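Cytochrome P450 268A2 Cyp268A2 (Mycobacterium marinum, PDB 6BLD) binds haem as a member of the cytochrome P450 family and, in this model, also holds (3E,5E)-6,10-dimethylundeca-3,5,9-trien-2-one. Local coordinates at residues T310-A315 and G329-M334; S43-V48 and F61-R66; E49-Q54 and L87-P92. One frame throughout, in Å; residues are numbered along the deposited sequence.

In the fold
Contacts 1 and 2 belong to one mixed five-stranded sheet, with their centres about 9 Å apart. Contact 2 pairs the outermost strand 42-45 with 61-64, which runs parallel to 331-335, and contact 1 pairs 331-335 with 310-315, so the four strands lie in that order. Contact 3 joins two loops beside the sheet, its centre about 14 Å from that of contact 1 and 15 Å from that of contact 2. Along the chain the segments of contacts 2 and 3 alternate, and contact 1 follows both. The hairpin 42-64 is thus tied to the loop entering helix 93-97, while strand 310-315 carries the sheet to the haem and the bound ligand.

Contact 1: T310-A315 and G329-M334; sequences TFRRTA and GEKVVM. With HEM (protoporphyrin IX containing Fe), chain B; DXJ ((3E,5E)-6,10-dimethylundeca-3,5,9-trien-2-one), chain C.
Met334 and Arg313 meet on one side of the antiparallel pair: the methionine methyl sits over the centre of the guanidinium plane, CE 3.8 Å from Arg313 CZ. The arginine chain bends at its second torsion (chi2 -78°), which folds the guanidinium back beside its own strand. There NH1 of Arg313 gives a hydrogen bond to Arg312 O, 3.1 Å away and reached from above the carbonyl plane. NH2 of Arg313 points to the haem and bonds to propionate oxygen O2D at 2.8 Å, with an N-H...O angle of 159°. Phe311, two residues earlier and starting on the same face, brings its ring to both bound groups: CE2 lies 3.6 Å from haem CAD, obliquely, and C01 of DXJ meets the ring edge near its plane, 3.8 Å from CZ.

Arg312 and Lys331 occupy the other side. Lys331 is fully extended and lays CE over the guanidinium face, 3.8 Å from Arg312 CZ. Their like charges come close, NH2 of Arg312 to NZ of Lys331 being 4.0 Å, but each has its own partners: Arg312 bonds to the carbonyls of Leu87 and Asn84, and Lys331 forms a salt bridge with Asp58. A water accepts from Lys331 NZ and, weakly, from Arg312 NE.

Arg313 thus probably offsets propionate charge, while across the sheet those carbonyls and the Asp58 carboxylate probably let two like charges lie close.

Contact 2: S43-V48 and F61-R66; sequences SWHPPV and FWAVTR
Ser43 to His45 run antiparallel to Phe61 to Ala63, the short strand axes twisted to 134° between their directions. Ser43 with Ala63 and His45 with Phe61 are hydrogen-bonded pairs, each closed by two backbone bonds, the shortest from Ala63 N to Ser43 O at 2.6 Å. Trp44 and Trp62 form the non-hydrogen-bonded pair between them.

The two indoles share one side of the sheet and meet edge-to-face. The six-membered ring of Trp44 turns its edge toward the five-membered ring of Trp62, centroids 4.6 Å apart and planes at 61°. Trp44 has CG anti to its backbone nitrogen (chi1 -178°), swinging the indole across the neighbouring strand, where CE3 comes to 3.3 Å from Phe61 O. Its CB lies over the Trp62 six-membered ring, 4.2 Å from the centroid, in a CH-pi contact. Arg9 makes a cation-pi contact with Trp44.

On the reverse side, His45 CB stands over the Phe61 ring, 3.9 Å from its centroid, while the imidazole itself is slid aside, nearly parallel but barely overlapping. Pro46 O approaches the phenyl edge, 3.1 Å from Phe61 CE1. Ser43 OG hydrogen-bonds in the imidazole plane to His45 NE2 at 2.6 Å, and Ala63 CB packs against both residues. A water joins Ser43 OG to Ala63 O.

The local Ser43-His45 bond thus fixes the rotation of the imidazole, and Trp62 NE1 is satisfied by Glu330 of the neighbouring segment 329-334. This edge of the sheet is packed on one face by an edge-to-face indole pair and on the other by His45 CB over the Phe61 ring.

Contact 3: E49-Q54 and L87-P92; sequences EDALIQ and LFENVP
Glu89 reaches across to the backbone of Leu52: OE2 accepts the Leu52 N-H at 2.8 Å through its anti lone pair, in a rather bent bond (139°). A chi1 of -173° and a straight chain carry the carboxylate to Leu52 N, and on the way Glu89 CG lies 3.7 Å from Ala51 CB. Beyond it, Ile53 wedges its CG2 branch against the opposing backbone, 3.3 Å from Asn90 O and 3.6 Å from Pro92 CD. Ile53 N adds a weak hydrogen bond to Asn90 O. Leu52 lies alongside Val91, CD1 to CG2 4.0 Å, and its CB faces the proline ring. A water donates to Ile53 O.

In the second shell, Trp190 and Asn407 both bond to Glu89 OE1 and so fix the turn of the carboxylate, while Asp58 accepts from Asn90 ND2. Leu52 continues onto Leu202 and Leu205 of helix 201-225, and the Val91 side chain is about 5 Å from the bound DXJ.

The contact ties the loop of the N-terminal sheet hairpin to the segment leading into helix 93-97, probably the start of the B-C loop that borders the ligand pocket in the cytochrome P450 fold.

Contact 1: T310-A315 and G329-M334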
loop_
_atom_site.group_PDB
_atom_site.type_symbol
_atom_site.label_atom_id
_atom_site.label_comp_id
_atom_site.label_asym_id
_atom_site.label_seq_id
_atom_site.Cartn_x
_atom_site.Cartn_y
_atom_site.Cartn_z
ATOM N N THR A 310 3.097 -0.559 -7.464
ATOM C CA THR A 310 4.491 -0.451 -7.867
ATOM C C THR A 310 5.382 -0.132 -6.676
ATOM O O THR A 310 4.997 0.618 -5.775
ATOM C CB THR A 310 4.696 0.632 -8.938
ATOM O OG1 THR A 310 4.241 1.896 -8.437
ATOM C CG2 THR A 310 3.942 0.286 -10.214
ATOM N N PHE A 311 6.573 -0.723 -6.692
ATOM C CA PHE A 311 7.696 -0.317 -5.864
ATOM C C PHE A 311 8.951 -0.605 -6.671
ATOM O O PHE A 311 8.993 -1.561 -7.449
ATOM C CB PHE A 311 7.733 -1.050 -4.517
ATOM C CG PHE A 311 7.088 -0.291 -3.389
ATOM C CD1 PHE A 311 7.268 1.079 -3.260
ATOM C CD2 PHE A 311 6.302 -0.949 -2.457
ATOM C CE1 PHE A 311 6.672 1.776 -2.219
ATOM C CE2 PHE A 311 5.706 -0.257 -1.415
ATOM C CZ PHE A 311 5.890 1.107 -1.298
ATOM N N ARG A 312 9.965 0.231 -6.502
ATOM C CA ARG A 312 11.157 0.122 -7.326
ATOM C C ARG A 312 12.389 -0.101 -6.461
ATOM O O ARG A 312 12.369 0.075 -5.240
ATOM C CB ARG A 312 11.338 1.369 -8.202
ATOM C CG ARG A 312 12.017 2.518 -7.494
ATOM C CD ARG A 312 12.835 3.363 -8.452
ATOM N NE ARG A 312 12.955 4.731 -7.960
ATOM C CZ ARG A 312 14.053 5.239 -7.414
ATOM N NH1 ARG A 312 15.145 4.498 -7.294
ATOM N NH2 ARG A 312 14.060 6.494 -6.992
ATOM N N ARG A 313 13.469 -0.509 -7.124
ATOM C CA ARG A 313 14.767 -0.694 -6.497
ATOM C C ARG A 313 15.835 -0.132 -7.425
ATOM O O ARG A 313 15.571 0.182 -8.591
ATOM C CB ARG A 313 15.049 -2.173 -6.189
ATOM C CG ARG A 313 14.003 -2.859 -5.318
ATOM C CD ARG A 313 14.179 -2.494 -3.854
ATOM N NE ARG A 313 13.360 -3.320 -2.972
ATOM C CZ ARG A 313 12.158 -2.970 -2.526
ATOM N NH1 ARG A 313 11.628 -1.810 -2.887
ATOM N NH2 ARG A 313 11.483 -3.783 -1.721
ATOM N N THR A 314 17.049 -0.003 -6.896
ATOM C CA THR A 314 18.212 0.416 -7.669
ATOM C C THR A 314 19.266 -0.680 -7.600
ATOM O O THR A 314 19.622 -1.135 -6.508
ATOM C CB THR A 314 18.788 1.738 -7.149
ATOM O OG1 THR A 314 17.733 2.695 -6.989
ATOM C CG2 THR A 314 19.815 2.291 -8.125
ATOM N N ALA A 315 19.757 -1.103 -8.761
ATOM C CA ALA A 315 20.736 -2.181 -8.810
ATOM C C ALA A 315 22.085 -1.694 -8.297
ATOM O O ALA A 315 22.593 -0.659 -8.738
ATOM C CB ALA A 315 20.870 -2.717 -10.234
ATOM N N GLY A 329 23.246 0.612 -10.930
ATOM C CA GLY A 329 22.695 1.949 -10.912
ATOM C C GLY A 329 21.387 2.121 -11.654
ATOM O O GLY A 329 20.810 3.215 -11.611
ATOM N N GLU A 330 20.897 1.085 -12.328
ATOM C CA GLU A 330 19.661 1.181 -13.090
ATOM C C GLU A 330 18.458 0.900 -12.197
ATOM O O GLU A 330 18.532 0.117 -11.246
ATOM C CB GLU A 330 19.682 0.214 -14.276
ATOM C CG GLU A 330 20.731 0.566 -15.326
ATOM C CD GLU A 330 20.573 -0.222 -16.613
ATOM O OE1 GLU A 330 20.255 -1.428 -16.545
ATOM O OE2 GLU A 330 20.779 0.365 -17.698
ATOM N N LYS A 331 17.344 1.555 -12.512
ATOM C CA LYS A 331 16.121 1.392 -11.740
ATOM C C LYS A 331 15.381 0.130 -12.166
ATOM O O LYS A 331 15.329 -0.210 -13.351
ATOM C CB LYS A 331 15.215 2.611 -11.911
ATOM C CG LYS A 331 15.751 3.875 -11.259
ATOM C CD LYS A 331 14.779 5.033 -11.418
ATOM C CE LYS A 331 15.357 6.320 -10.852
ATOM N NZ LYS A 331 14.374 7.437 -10.902
ATOM N N VAL A 332 14.803 -0.562 -11.186
ATOM C CA VAL A 332 14.102 -1.825 -11.397
ATOM C C VAL A 332 12.751 -1.726 -10.702
ATOM O O VAL A 332 12.694 -1.618 -9.473
ATOM C CB VAL A 332 14.906 -3.021 -10.860
ATOM C CG1 VAL A 332 14.120 -4.306 -11.020
ATOM C CG2 VAL A 332 16.255 -3.122 -11.569
ATOM N N VAL A 333 11.671 -1.766 -11.478
ATOM C CA VAL A 333 10.326 -1.516 -10.971
ATOM C C VAL A 333 9.550 -2.825 -10.931
ATOM O O VAL A 333 9.495 -3.556 -11.928
ATOM C CB VAL A 333 9.589 -0.472 -11.828
ATOM C CG1 VAL A 333 8.167 -0.267 -11.314
ATOM C CG2 VAL A 333 10.360 0.838 -11.826
ATOM N N MET A 334 8.940 -3.109 -9.785
ATOM C CA MET A 334 8.131 -4.303 -9.581
ATOM C C MET A 334 6.660 -3.945 -9.749
ATOM O O MET A 334 6.160 -3.028 -9.089
ATOM C CB MET A 334 8.380 -4.875 -8.186
ATOM C CG MET A 334 9.800 -5.350 -7.957
ATOM S SD MET A 334 9.962 -6.262 -6.419
ATOM C CE MET A 334 10.730 -5.082 -5.345
HETATM C CHA HEM B . 5.752 -2.215 3.605
HETATM C CHB HEM B . 3.106 -0.611 7.346
HETATM C CHC HEM B . -0.858 -2.651 5.417
HETATM C CHD HEM B . 1.655 -3.450 1.330
HETATM C C1A HEM B . 5.390 -1.611 4.791
HETATM C C2A HEM B . 6.271 -0.903 5.700
HETATM C C3A HEM B . 5.543 -0.465 6.729
HETATM C C4A HEM B . 4.169 -0.871 6.513
HETATM C CMA HEM B . 6.072 0.337 7.939
HETATM C CAA HEM B . 7.790 -0.707 5.513
HETATM C CBA HEM B . 8.506 -1.963 5.999
HETATM C CGA HEM B . 9.972 -1.888 5.662
HETATM O O1A HEM B . 10.768 -2.645 6.276
HETATM O O2A HEM B . 10.348 -1.066 4.786
HETATM C C1B HEM B . 1.819 -1.076 7.187
HETATM C C2B HEM B . 0.761 -0.983 8.167
HETATM C C3B HEM B . -0.336 -1.542 7.661
HETATM C C4B HEM B . -0.023 -2.014 6.317
HETATM C CMB HEM B . 0.876 -0.353 9.573
HETATM C CAB HEM B . -1.667 -1.617 8.446
HETATM C CBB HEM B . -2.738 -2.272 7.999
HETATM C C1C HEM B . -0.522 -3.054 4.138
HETATM C C2C HEM B . -1.390 -3.738 3.196
HETATM C C3C HEM B . -0.687 -3.947 2.065
HETATM C C4C HEM B . 0.643 -3.417 2.264
HETATM C CMC HEM B . -2.861 -4.109 3.500
HETATM C CAC HEM B . -1.098 -4.637 0.743
HETATM C CBC HEM B . -2.219 -5.347 0.593
HETATM C C1D HEM B . 2.987 -3.207 1.581
HETATM C C2D HEM B . 4.082 -3.378 0.649
HETATM C C3D HEM B . 5.215 -3.036 1.272
HETATM C C4D HEM B . 4.878 -2.638 2.627
HETATM C CMD HEM B . 3.942 -3.868 -0.809
HETATM C CAD HEM B . 6.636 -3.068 0.665
HETATM C CBD HEM B . 7.149 -4.505 0.666
HETATM C CGD HEM B . 8.513 -4.590 0.030
HETATM O O1D HEM B . 9.045 -5.725 -0.091
HETATM O O2D HEM B . 9.068 -3.531 -0.359
HETATM N NA HEM B . 4.113 -1.569 5.320
HETATM N NB HEM B . 1.305 -1.710 6.071
HETATM N NC HEM B . 0.708 -2.878 3.534
HETATM N ND HEM B . 3.510 -2.757 2.776
HETATM FE FE HEM B . 2.452 -2.449 4.504
HETATM C C10 DXJ C . 4.638 8.888 0.307
HETATM C C13 DXJ C . 4.277 11.982 -1.921
HETATM C C01 DXJ C . 3.522 0.486 1.545
HETATM C C02 DXJ C . 3.234 1.974 1.374
HETATM C C03 DXJ C . 4.103 2.861 1.815
HETATM C C04 DXJ C . 1.945 2.427 0.690
HETATM C C05 DXJ C . 3.841 4.358 1.655
HETATM C C06 DXJ C . 5.053 5.101 1.097
HETATM C C07 DXJ C . 4.942 6.618 1.241
HETATM C C08 DXJ C . 4.747 7.370 0.176
HETATM C C09 DXJ C . 5.067 7.261 2.620
HETATM C C11 DXJ C . 4.693 9.637 -0.775
HETATM C C12 DXJ C . 4.589 11.157 -0.674
HETATM O O14 DXJ C . 4.751 11.696 0.370
HETATM O O HOH W 1 11.963 6.972 -9.528
#

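Contact 2: S43-V48 and F61-R66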
loop_
_atom_site.group_PDB
_atom_site.type_symbol
_atom_site.label_atom_id
_atom_site.label_comp_id
_atom_site.label_asym_id
_atom_site.label_seq_id
_atom_site.Cartn_x
_atom_site.Cartn_y
_atom_site.Cartn_z
ATOM N N SER A 43 11.707 -5.785 -19.295
ATOM C CA SER A 43 11.809 -4.874 -20.424
ATOM C C SER A 43 12.229 -3.490 -19.948
ATOM O O SER A 43 12.009 -3.111 -18.795
ATOM C CB SER A 43 10.480 -4.784 -21.188
ATOM O OG SER A 43 9.411 -4.465 -20.312
ATOM N N TRP A 44 12.829 -2.735 -20.867
ATOM C CA TRP A 44 13.358 -1.403 -20.596
ATOM C C TRP A 44 12.385 -0.351 -21.117
ATOM O O TRP A 44 11.925 -0.437 -22.261
ATOM C CB TRP A 44 14.732 -1.239 -21.252
ATOM C CG TRP A 44 15.406 0.081 -21.006
ATOM C CD1 TRP A 44 15.594 1.085 -21.913
ATOM C CD2 TRP A 44 16.000 0.531 -19.782
ATOM N NE1 TRP A 44 16.261 2.133 -21.327
ATOM C CE2 TRP A 44 16.521 1.819 -20.020
ATOM C CE3 TRP A 44 16.136 -0.027 -18.507
ATOM C CZ2 TRP A 44 17.168 2.557 -19.030
ATOM C CZ3 TRP A 44 16.779 0.707 -17.525
ATOM C CH2 TRP A 44 17.286 1.985 -17.793
ATOM N N HIS A 45 12.083 0.636 -20.285
ATOM C CA HIS A 45 11.077 1.643 -20.583
ATOM C C HIS A 45 11.601 3.015 -20.193
ATOM O O HIS A 45 12.477 3.128 -19.328
ATOM C CB HIS A 45 9.767 1.355 -19.837
ATOM C CG HIS A 45 9.131 0.053 -20.213
ATOM N ND1 HIS A 45 8.040 -0.026 -21.050
ATOM C CD2 HIS A 45 9.435 -1.220 -19.867
ATOM C CE1 HIS A 45 7.699 -1.294 -21.206
ATOM N NE2 HIS A 45 8.530 -2.038 -20.498
ATOM N N PRO A 46 11.093 4.075 -20.818
ATOM C CA PRO A 46 11.457 5.437 -20.403
ATOM C C PRO A 46 10.797 5.797 -19.084
ATOM O O PRO A 46 9.832 5.139 -18.668
ATOM C CB PRO A 46 10.924 6.307 -21.551
ATOM C CG PRO A 46 9.805 5.513 -22.125
ATOM C CD PRO A 46 10.225 4.075 -22.009
ATOM N N PRO A 47 11.280 6.833 -18.397
ATOM C CA PRO A 47 10.708 7.191 -17.091
ATOM C C PRO A 47 9.250 7.615 -17.207
ATOM O O PRO A 47 8.729 7.892 -18.288
ATOM C CB PRO A 47 11.591 8.351 -16.617
ATOM C CG PRO A 47 12.852 8.231 -17.414
ATOM C CD PRO A 47 12.434 7.683 -18.741
ATOM N N VAL A 48 8.587 7.660 -16.047
ATOM C CA VAL A 48 7.184 8.060 -15.995
ATOM C C VAL A 48 7.029 9.460 -16.573
ATOM O O VAL A 48 7.723 10.400 -16.166
ATOM C CB VAL A 48 6.662 7.990 -14.552
ATOM C CG1 VAL A 48 5.282 8.621 -14.450
ATOM C CG2 VAL A 48 6.632 6.552 -14.067
ATOM N N PHE A 61 13.814 2.656 -16.749
ATOM C CA PHE A 61 13.679 1.639 -15.717
ATOM C C PHE A 61 13.442 0.289 -16.376
ATOM O O PHE A 61 13.030 0.204 -17.536
ATOM C CB PHE A 61 12.536 1.968 -14.749
ATOM C CG PHE A 61 11.169 1.902 -15.376
ATOM C CD1 PHE A 61 10.626 3.011 -16.003
ATOM C CD2 PHE A 61 10.426 0.731 -15.338
ATOM C CE1 PHE A 61 9.370 2.953 -16.581
ATOM C CE2 PHE A 61 9.172 0.668 -15.914
ATOM C CZ PHE A 61 8.644 1.780 -16.537
ATOM N N TRP A 62 13.704 -0.767 -15.611
ATOM C CA TRP A 62 13.413 -2.134 -16.017
ATOM C C TRP A 62 12.058 -2.543 -15.455
ATOM O O TRP A 62 11.817 -2.417 -14.251
ATOM C CB TRP A 62 14.494 -3.096 -15.525
ATOM C CG TRP A 62 15.787 -3.008 -16.272
ATOM C CD1 TRP A 62 16.932 -2.392 -15.860
ATOM C CD2 TRP A 62 16.073 -3.567 -17.559
ATOM N NE1 TRP A 62 17.914 -2.529 -16.813
ATOM C CE2 TRP A 62 17.411 -3.246 -17.866
ATOM C CE3 TRP A 62 15.328 -4.304 -18.485
ATOM C CZ2 TRP A 62 18.018 -3.637 -19.057
ATOM C CZ3 TRP A 62 15.933 -4.691 -19.667
ATOM C CH2 TRP A 62 17.264 -4.358 -19.942
ATOM N N ALA A 63 11.180 -3.036 -16.324
ATOM C CA ALA A 63 9.850 -3.473 -15.917
ATOM C C ALA A 63 9.894 -4.952 -15.556
ATOM O O ALA A 63 10.255 -5.789 -16.389
ATOM C CB ALA A 63 8.833 -3.215 -17.026
ATOM N N VAL A 64 9.527 -5.271 -14.316
ATOM C CA VAL A 64 9.507 -6.639 -13.811
ATOM C C VAL A 64 8.048 -7.038 -13.633
ATOM O O VAL A 64 7.361 -6.533 -12.737
ATOM C CB VAL A 64 10.283 -6.775 -12.495
ATOM C CG1 VAL A 64 10.209 -8.203 -11.987
ATOM C CG2 VAL A 64 11.725 -6.347 -12.687
ATOM N N THR A 65 7.579 -7.963 -14.475
ATOM C CA THR A 65 6.162 -8.286 -14.559
ATOM C C THR A 65 5.796 -9.665 -14.025
ATOM O O THR A 65 4.640 -9.871 -13.648
ATOM C CB THR A 65 5.686 -8.184 -16.016
ATOM O OG1 THR A 65 6.500 -9.023 -16.841
ATOM C CG2 THR A 65 5.780 -6.746 -16.511
ATOM N N ARG A 66 6.734 -10.607 -13.989
ATOM C CA ARG A 66 6.445 -11.955 -13.524
ATOM C C ARG A 66 6.599 -12.049 -12.011
ATOM O O ARG A 66 7.449 -11.386 -11.411
ATOM C CB ARG A 66 7.362 -12.971 -14.208
ATOM C CG ARG A 66 6.954 -13.296 -15.637
ATOM C CD ARG A 66 7.823 -14.392 -16.230
ATOM N NE ARG A 66 7.459 -14.683 -17.614
ATOM C CZ ARG A 66 8.179 -15.444 -18.433
ATOM N NH1 ARG A 66 9.307 -15.995 -18.008
ATOM N NH2 ARG A 66 7.769 -15.655 -19.677
HETATM O O HOH W 2 8.461 -6.457 -18.800
#

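Contact 3: E49-Q54 and L87-P92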
loop_
_atom_site.group_PDB
_atom_site.type_symbol
_atom_site.label_atom_id
_atom_site.label_comp_id
_atom_site.label_asym_id
_atom_site.label_seq_id
_atom_site.Cartn_x
_atom_site.Cartn_y
_atom_site.Cartn_z
ATOM N N GLU A 49 6.118 9.600 -17.532
ATOM C CA GLU A 49 5.914 10.869 -18.214
ATOM C C GLU A 49 5.142 11.843 -17.333
ATOM O O GLU A 49 4.332 11.446 -16.489
ATOM C CB GLU A 49 5.164 10.656 -19.529
ATOM C CG GLU A 49 5.860 9.704 -20.489
ATOM C CD GLU A 49 5.062 9.465 -21.756
ATOM O OE1 GLU A 49 3.911 9.943 -21.838
ATOM O OE2 GLU A 49 5.588 8.798 -22.671
ATOM N N ASP A 50 5.402 13.136 -17.545
ATOM C CA ASP A 50 4.733 14.211 -16.809
ATOM C C ASP A 50 4.864 14.009 -15.302
ATOM O O ASP A 50 3.920 14.221 -14.537
ATOM C CB ASP A 50 3.264 14.325 -17.221
ATOM C CG ASP A 50 3.095 14.639 -18.696
ATOM O OD1 ASP A 50 3.889 15.446 -19.227
ATOM O OD2 ASP A 50 2.171 14.080 -19.325
ATOM N N ALA A 51 6.052 13.589 -14.873
ATOM C CA ALA A 51 6.282 13.271 -13.474
ATOM C C ALA A 51 6.272 14.542 -12.624
ATOM O O ALA A 51 6.340 15.665 -13.130
ATOM C CB ALA A 51 7.606 12.528 -13.308
ATOM N N LEU A 52 6.181 14.347 -11.305
ATOM C CA LEU A 52 6.234 15.478 -10.384
ATOM C C LEU A 52 7.535 16.254 -10.533
ATOM O O LEU A 52 7.560 17.472 -10.323
ATOM C CB LEU A 52 6.066 14.995 -8.944
ATOM C CG LEU A 52 4.698 14.420 -8.574
ATOM C CD1 LEU A 52 4.759 13.705 -7.231
ATOM C CD2 LEU A 52 3.643 15.517 -8.555
ATOM N N ILE A 53 8.618 15.571 -10.894
ATOM C CA ILE A 53 9.890 16.209 -11.207
ATOM C C ILE A 53 10.513 15.466 -12.381
ATOM O O ILE A 53 10.590 14.233 -12.373
ATOM C CB ILE A 53 10.846 16.230 -9.996
ATOM C CG1 ILE A 53 12.225 16.748 -10.407
ATOM C CG2 ILE A 53 10.955 14.852 -9.362
ATOM C CD1 ILE A 53 12.252 18.228 -10.702
ATOM N N GLN A 54 10.934 16.210 -13.398
ATOM C CA GLN A 54 11.601 15.629 -14.556
ATOM C C GLN A 54 13.099 15.578 -14.284
ATOM O O GLN A 54 13.722 16.610 -14.010
ATOM C CB GLN A 54 11.300 16.436 -15.818
ATOM C CG GLN A 54 9.880 16.983 -15.880
ATOM C CD GLN A 54 8.854 15.918 -16.222
ATOM O OE1 GLN A 54 9.152 14.954 -16.929
ATOM N NE2 GLN A 54 7.637 16.087 -15.720
ATOM N N LEU A 87 10.055 4.678 -5.013
ATOM C CA LEU A 87 8.849 5.054 -5.736
ATOM C C LEU A 87 9.065 4.951 -7.242
ATOM O O LEU A 87 10.153 5.238 -7.752
ATOM C CB LEU A 87 8.416 6.471 -5.358
ATOM C CG LEU A 87 7.833 6.624 -3.949
ATOM C CD1 LEU A 87 7.102 7.951 -3.799
ATOM C CD2 LEU A 87 6.910 5.461 -3.608
ATOM N N PHE A 88 8.011 4.531 -7.947
ATOM C CA PHE A 88 8.061 4.390 -9.400
ATOM C C PHE A 88 8.285 5.740 -10.071
ATOM O O PHE A 88 9.235 5.920 -10.844
ATOM C CB PHE A 88 6.760 3.740 -9.885
ATOM C CG PHE A 88 6.698 3.495 -11.371
ATOM C CD1 PHE A 88 7.851 3.319 -12.120
ATOM C CD2 PHE A 88 5.472 3.421 -12.015
ATOM C CE1 PHE A 88 7.782 3.091 -13.482
ATOM C CE2 PHE A 88 5.397 3.190 -13.376
ATOM C CZ PHE A 88 6.554 3.024 -14.110
ATOM N N GLU A 89 7.415 6.702 -9.787
ATOM C CA GLU A 89 7.531 8.034 -10.358
ATOM C C GLU A 89 8.610 8.835 -9.638
ATOM O O GLU A 89 8.841 8.670 -8.437
ATOM C CB GLU A 89 6.188 8.761 -10.270
ATOM C CG GLU A 89 6.141 10.091 -10.994
ATOM C CD GLU A 89 4.778 10.741 -10.907
ATOM O OE1 GLU A 89 3.772 10.003 -10.838
ATOM O OE2 GLU A 89 4.711 11.988 -10.903
ATOM N N ASN A 90 9.279 9.706 -10.393
ATOM C CA ASN A 90 10.273 10.601 -9.815
ATOM C C ASN A 90 9.580 11.660 -8.965
ATOM O O ASN A 90 8.726 12.404 -9.461
ATOM C CB ASN A 90 11.104 11.251 -10.920
ATOM C CG ASN A 90 12.160 10.318 -11.480
ATOM O OD1 ASN A 90 12.721 9.491 -10.760
ATOM N ND2 ASN A 90 12.436 10.444 -12.774
ATOM N N VAL A 91 9.952 11.729 -7.691
ATOM C CA VAL A 91 9.331 12.631 -6.723
ATOM C C VAL A 91 10.416 13.538 -6.150
ATOM O O VAL A 91 11.538 13.068 -5.907
ATOM C CB VAL A 91 8.613 11.836 -5.619
ATOM C CG1 VAL A 91 8.050 12.759 -4.546
ATOM C CG2 VAL A 91 7.512 10.971 -6.219
ATOM N N PRO A 92 10.147 14.831 -5.946
ATOM C CA PRO A 92 11.162 15.718 -5.362
ATOM C C PRO A 92 11.725 15.170 -4.055
ATOM O O PRO A 92 11.004 14.601 -3.234
ATOM C CB PRO A 92 10.396 17.027 -5.141
ATOM C CG PRO A 92 9.355 17.020 -6.207
ATOM C CD PRO A 92 8.958 15.576 -6.398
HETATM O O HOH W 3 11.594 12.175 -14.334
#